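Local coordinates for hypothetical protein lpg0944 (Legionella pneumophila subsp. pneumophila str. Philadelphia 1, PDB 4RXV) that is of unestablished function but carries, in this N-terminal fragment, a RavJ-type peptidase domain of the CA clan and probably acts as a cysteine-protease-like effector, at residues Q8-K20 with V175-I187. Numbering follows the deposited sequence. Where two conformers were deposited one is given.
Sequences QIQERLKQEQYQK and VGMGHPPEQALAI
L185 pushes its branched end between L13 and Y18. With CD1 anti to CA (chi2 179°), its two methyls are spread between these partners. CD1 rests 4.0 Å from L13 CB. CD2 comes 4.1 Å from Y18 CD2, oblique to the ring. Next along the chain, A186 CB sits 3.8 Å from I9 CG2 and also meets L13 CD1. I9, L13 and A186 meet through carbon atoms alone and are buried.

Q10 lies beside them along the backbone of L185. With CG anti to the backbone N (chi1 -178°), Q10 CG comes within 3.3 Å of L185 O. One turn later, K14 crosses the ring of P181 at about a right angle, CG to CG 3.8 Å. Further out, its NZ leaves the proline and forms a salt bridge with E11 OE2, on the syn side of the carboxylate. A water bound to NZ donates to E182 OE2, so one water links K14 to E182.

Beyond the turn K14–Q17, V175 packs its CG1 3.9 Å from Y18 CB and also against the backbone N of Q19. Q19 CA makes a CH···O contact with V175 O. The backbones come close here, with Q19 CA 4.2 Å from G176 CA.

The contact joins helix 6-14 and the short 3-10 segment 18-20 to the end of helix 172-176 and the chain that follows. A Schellman motif with G178 ends that helix. I187 pairs with I169 of strand 168-170, where A186 and I187 form a G1 bulge. Helix 105-114 covers I9 and Y18, and the Y18 hydroxyl bonds to H108 and S109.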
loop_
_atom_site.group_PDB
_atom_site.type_symbol
_atom_site.label_atom_id
_atom_site.label_comp_id
_atom_site.label_asym_id
_atom_site.label_seq_id
_atom_site.Cartn_x
_atom_site.Cartn_y
_atom_site.Cartn_z
ATOM N N GLN A 8 5.603 12.464 -9.914
ATOM C CA GLN A 8 6.811 12.103 -9.163
ATOM C C GLN A 8 6.491 11.182 -7.988
ATOM O O GLN A 8 7.302 10.346 -7.644
ATOM C CB GLN A 8 7.584 13.334 -8.680
ATOM C CG GLN A 8 8.569 13.908 -9.714
ATOM C CD GLN A 8 7.896 14.309 -10.993
ATOM O OE1 GLN A 8 7.084 15.242 -11.018
ATOM N NE2 GLN A 8 8.226 13.616 -12.074
ATOM N N ILE A 9 5.320 11.351 -7.374
ATOM C CA ILE A 9 4.899 10.458 -6.297
ATOM C C ILE A 9 4.690 9.061 -6.884
ATOM O O ILE A 9 5.156 8.039 -6.328
ATOM C CB ILE A 9 3.633 10.971 -5.601
ATOM C CG1 ILE A 9 3.893 12.348 -4.986
ATOM C CG2 ILE A 9 3.175 9.968 -4.538
ATOM C CD1 ILE A 9 2.665 12.993 -4.394
ATOM N N GLN A 10 4.012 8.991 -8.020
ATOM C CA GLN A 10 3.785 7.712 -8.670
ATOM C C GLN A 10 5.100 7.051 -9.060
ATOM O O GLN A 10 5.275 5.844 -8.891
ATOM C CB GLN A 10 2.883 7.902 -9.885
ATOM C CG GLN A 10 2.544 6.632 -10.625
ATOM C CD GLN A 10 1.561 6.904 -11.723
ATOM O OE1 GLN A 10 0.342 6.798 -11.548
ATOM N NE2 GLN A 10 2.069 7.345 -12.834
ATOM N N GLU A 11 6.042 7.835 -9.571
ATOM C CA GLU A 11 7.346 7.292 -9.929
ATOM C C GLU A 11 8.054 6.708 -8.709
ATOM O O GLU A 11 8.627 5.630 -8.791
ATOM C CB GLU A 11 8.208 8.346 -10.610
ATOM C CG GLU A 11 7.783 8.629 -12.043
ATOM C CD GLU A 11 7.786 7.371 -12.935
ATOM O OE1 GLU A 11 8.724 6.537 -12.783
ATOM O OE2 GLU A 11 6.843 7.200 -13.771
ATOM N N ARG A 12 7.997 7.401 -7.571
ATOM C CA ARG A 12 8.604 6.901 -6.343
ATOM C C ARG A 12 7.975 5.546 -5.955
ATOM O O ARG A 12 8.676 4.636 -5.518
ATOM C CB ARG A 12 8.434 7.900 -5.208
ATOM C CG ARG A 12 8.865 7.374 -3.842
ATOM C CD ARG A 12 10.362 7.073 -3.781
ATOM N NE ARG A 12 10.773 6.509 -2.505
ATOM C CZ ARG A 12 10.831 5.215 -2.249
ATOM N NH1 ARG A 12 10.460 4.326 -3.152
ATOM N NH2 ARG A 12 11.246 4.817 -1.070
ATOM N N LEU A 13 6.661 5.422 -6.082
ATOM C CA LEU A 13 5.983 4.173 -5.747
ATOM C C LEU A 13 6.310 3.079 -6.768
ATOM O O LEU A 13 6.430 1.907 -6.385
ATOM C CB LEU A 13 4.478 4.437 -5.668
ATOM C CG LEU A 13 4.052 5.334 -4.508
ATOM C CD1 LEU A 13 2.675 5.919 -4.740
ATOM C CD2 LEU A 13 4.084 4.567 -3.169
ATOM N N LYS A 14 6.458 3.435 -8.039
ATOM C CA LYS A 14 6.862 2.466 -9.052
ATOM C C LYS A 14 8.229 1.841 -8.723
ATOM O O LYS A 14 8.479 0.684 -9.030
ATOM C CB LYS A 14 6.839 3.095 -10.453
ATOM C CG LYS A 14 5.455 3.271 -10.996
ATOM C CD LYS A 14 5.385 4.129 -12.231
ATOM C CE LYS A 14 6.195 3.587 -13.361
ATOM N NZ LYS A 14 5.976 4.400 -14.581
ATOM N N GLN A 15 9.121 2.606 -8.089
ATOM C CA GLN A 15 10.430 2.096 -7.724
ATOM C C GLN A 15 10.336 0.897 -6.795
ATOM O O GLN A 15 11.293 0.136 -6.706
ATOM C CB GLN A 15 11.288 3.183 -7.093
ATOM C CG GLN A 15 11.690 4.269 -8.062
ATOM C CD GLN A 15 12.436 5.387 -7.401
ATOM O OE1 GLN A 15 11.883 6.436 -7.136
ATOM N NE2 GLN A 15 13.703 5.170 -7.140
ATOM N N GLU A 16 9.222 0.735 -6.073
ATOM C CA GLU A 16 9.079 -0.367 -5.150
ATOM C C GLU A 16 8.765 -1.691 -5.829
ATOM O O GLU A 16 8.827 -2.728 -5.189
ATOM C CB GLU A 16 8.017 -0.040 -4.088
ATOM C CG GLU A 16 8.430 1.128 -3.229
ATOM C CD GLU A 16 9.774 0.887 -2.571
ATOM O OE1 GLU A 16 9.872 -0.024 -1.730
ATOM O OE2 GLU A 16 10.739 1.595 -2.900
ATOM N N GLN A 17 8.435 -1.644 -7.109
ATOM C CA GLN A 17 8.152 -2.860 -7.896
ATOM C C GLN A 17 7.116 -3.742 -7.182
ATOM O O GLN A 17 7.306 -4.956 -6.999
ATOM C CB GLN A 17 9.435 -3.629 -8.209
ATOM C CG GLN A 17 10.391 -2.803 -9.077
ATOM C CD GLN A 17 9.811 -2.494 -10.458
ATOM O OE1 GLN A 17 9.517 -3.419 -11.208
ATOM N NE2 GLN A 17 9.733 -1.218 -10.826
ATOM N N TYR A 18 5.989 -3.143 -6.830
ATOM C CA TYR A 18 4.946 -3.852 -6.082
ATOM C C TYR A 18 4.388 -5.050 -6.856
ATOM O O TYR A 18 3.916 -6.007 -6.245
ATOM C CB TYR A 18 3.840 -2.880 -5.726
ATOM C CG TYR A 18 4.208 -1.889 -4.635
ATOM C CD1 TYR A 18 4.703 -2.319 -3.421
ATOM C CD2 TYR A 18 4.005 -0.523 -4.800
ATOM C CE1 TYR A 18 4.988 -1.432 -2.392
ATOM C CE2 TYR A 18 4.298 0.374 -3.789
ATOM C CZ TYR A 18 4.786 -0.083 -2.572
ATOM O OH TYR A 18 5.008 0.840 -1.578
ATOM N N GLN A 19 4.442 -4.994 -8.188
ATOM C CA GLN A 19 3.964 -6.098 -8.992
ATOM C C GLN A 19 4.767 -7.380 -8.809
ATOM O O GLN A 19 4.313 -8.451 -9.205
ATOM C CB GLN A 19 3.901 -5.720 -10.469
ATOM C CG GLN A 19 5.202 -5.685 -11.241
ATOM C CD GLN A 19 6.065 -4.485 -11.000
ATOM O OE1 GLN A 19 5.809 -3.637 -10.142
ATOM N NE2 GLN A 19 7.137 -4.412 -11.770
ATOM N N LYS A 20 5.942 -7.276 -8.230
ATOM C CA LYS A 20 6.819 -8.422 -8.024
ATOM C C LYS A 20 6.629 -9.100 -6.686
ATOM O O LYS A 20 7.184 -10.168 -6.454
ATOM C CB LYS A 20 8.296 -8.015 -8.221
ATOM C CG LYS A 20 8.596 -7.338 -9.536
ATOM C CD LYS A 20 8.343 -8.161 -10.746
ATOM C CE LYS A 20 8.673 -7.357 -11.996
ATOM N NZ LYS A 20 8.439 -7.917 -13.312
ATOM N N VAL A 175 -1.562 -3.399 -7.472
ATOM C CA VAL A 175 -0.436 -3.584 -8.389
ATOM C C VAL A 175 0.106 -5.020 -8.294
ATOM O O VAL A 175 0.406 -5.651 -9.309
ATOM C CB VAL A 175 0.649 -2.538 -8.115
ATOM C CG1 VAL A 175 1.838 -2.708 -9.080
ATOM C CG2 VAL A 175 0.062 -1.143 -8.288
ATOM N N GLY A 176 0.184 -5.556 -7.081
ATOM C CA GLY A 176 0.482 -6.970 -6.892
ATOM C C GLY A 176 -0.491 -7.883 -7.616
ATOM O O GLY A 176 -0.120 -8.940 -8.142
ATOM N N MET A 177 -1.740 -7.452 -7.697
ATOM C CA MET A 177 -2.848 -8.150 -8.347
ATOM C C MET A 177 -2.947 -7.805 -9.841
ATOM O O MET A 177 -3.939 -8.162 -10.480
ATOM C CB MET A 177 -4.163 -7.845 -7.639
ATOM C CG MET A 177 -4.214 -8.389 -6.203
ATOM S SD MET A 177 -4.238 -10.197 -6.120
ATOM C CE MET A 177 -5.929 -10.525 -6.601
ATOM N N GLY A 178 -1.908 -7.199 -10.405
ATOM C CA GLY A 178 -1.789 -7.068 -11.839
ATOM C C GLY A 178 -2.268 -5.762 -12.436
ATOM O O GLY A 178 -2.104 -5.578 -13.636
ATOM N N HIS A 179 -2.816 -4.854 -11.638
ATOM C CA HIS A 179 -3.280 -3.578 -12.161
ATOM C C HIS A 179 -2.109 -2.622 -12.355
ATOM O O HIS A 179 -1.145 -2.656 -11.607
ATOM C CB HIS A 179 -4.339 -2.980 -11.238
ATOM C CG HIS A 179 -5.562 -3.834 -11.146
ATOM N ND1 HIS A 179 -6.635 -3.678 -11.989
ATOM C CD2 HIS A 179 -5.861 -4.885 -10.345
ATOM C CE1 HIS A 179 -7.552 -4.585 -11.702
ATOM N NE2 HIS A 179 -7.095 -5.352 -10.726
ATOM N N PRO A 180 -2.180 -1.764 -13.372
ATOM C CA PRO A 180 -1.072 -0.845 -13.616
ATOM C C PRO A 180 -1.011 0.311 -12.615
ATOM O O PRO A 180 -1.998 0.621 -11.936
ATOM C CB PRO A 180 -1.384 -0.296 -15.010
ATOM C CG PRO A 180 -2.884 -0.380 -15.099
ATOM C CD PRO A 180 -3.261 -1.628 -14.362
ATOM N N PRO A 181 0.142 0.985 -12.538
ATOM C CA PRO A 181 0.261 2.134 -11.633
ATOM C C PRO A 181 -0.836 3.169 -11.838
ATOM O O PRO A 181 -1.243 3.836 -10.876
ATOM C CB PRO A 181 1.673 2.684 -11.946
ATOM C CG PRO A 181 2.432 1.511 -12.462
ATOM C CD PRO A 181 1.412 0.691 -13.221
ATOM N N GLU A 182 -1.276 3.342 -13.072
ATOM C CA GLU A 182 -2.261 4.372 -13.382
ATOM C C GLU A 182 -3.643 4.062 -12.803
ATOM O O GLU A 182 -4.531 4.903 -12.841
ATOM C CB GLU A 182 -2.356 4.583 -14.882
ATOM C CG GLU A 182 -1.086 5.127 -15.503
ATOM C CD GLU A 182 -0.007 4.083 -15.742
ATOM O OE1 GLU A 182 -0.252 2.855 -15.620
ATOM O OE2 GLU A 182 1.112 4.507 -16.116
ATOM N N GLN A 183 -3.820 2.844 -12.302
ATOM C CA GLN A 183 -5.046 2.453 -11.615
ATOM C C GLN A 183 -4.870 2.267 -10.119
ATOM O O GLN A 183 -5.802 1.829 -9.456
ATOM C CB GLN A 183 -5.579 1.148 -12.198
ATOM C CG GLN A 183 -6.130 1.304 -13.590
ATOM C CD GLN A 183 -6.663 0.005 -14.160
ATOM O OE1 GLN A 183 -6.705 -1.023 -13.481
ATOM N NE2 GLN A 183 -7.069 0.044 -15.428
ATOM N N ALA A 184 -3.699 2.604 -9.570
ATOM C CA ALA A 184 -3.409 2.210 -8.191
ATOM C C ALA A 184 -2.431 3.076 -7.432
ATOM O O ALA A 184 -2.501 3.089 -6.211
ATOM C CB ALA A 184 -2.900 0.778 -8.181
ATOM N N LEU A 185 -1.481 3.721 -8.086
ATOM C CA LEU A 185 -0.378 4.391 -7.384
ATOM C C LEU A 185 -0.481 5.912 -7.556
ATOM O O LEU A 185 0.039 6.488 -8.523
ATOM C CB LEU A 185 0.980 3.872 -7.848
ATOM C CG LEU A 185 1.220 2.367 -7.628
ATOM C CD1 LEU A 185 2.581 1.948 -8.131
ATOM C CD2 LEU A 185 1.040 1.966 -6.147
ATOM N N ALA A 186 -1.121 6.554 -6.573
ATOM C CA ALA A 186 -1.276 7.999 -6.469
ATOM C C ALA A 186 -2.158 8.537 -7.587
ATOM O O ALA A 186 -1.729 9.355 -8.410
ATOM C CB ALA A 186 0.065 8.692 -6.402
ATOM N N ILE A 187 -3.401 8.056 -7.608
ATOM C CA ILE A 187 -4.357 8.411 -8.642
ATOM C C ILE A 187 -5.699 8.815 -8.037
ATOM O O ILE A 187 -6.046 8.420 -6.926
ATOM C CB ILE A 187 -4.556 7.247 -9.697
ATOM C CG1 ILE A 187 -5.500 6.084 -9.254
ATOM C CG2 ILE A 187 -3.217 6.718 -10.187
ATOM C CD1 ILE A 187 -5.119 5.318 -8.067
HETATM O O HOH W 1 3.522 3.380 -15.516
#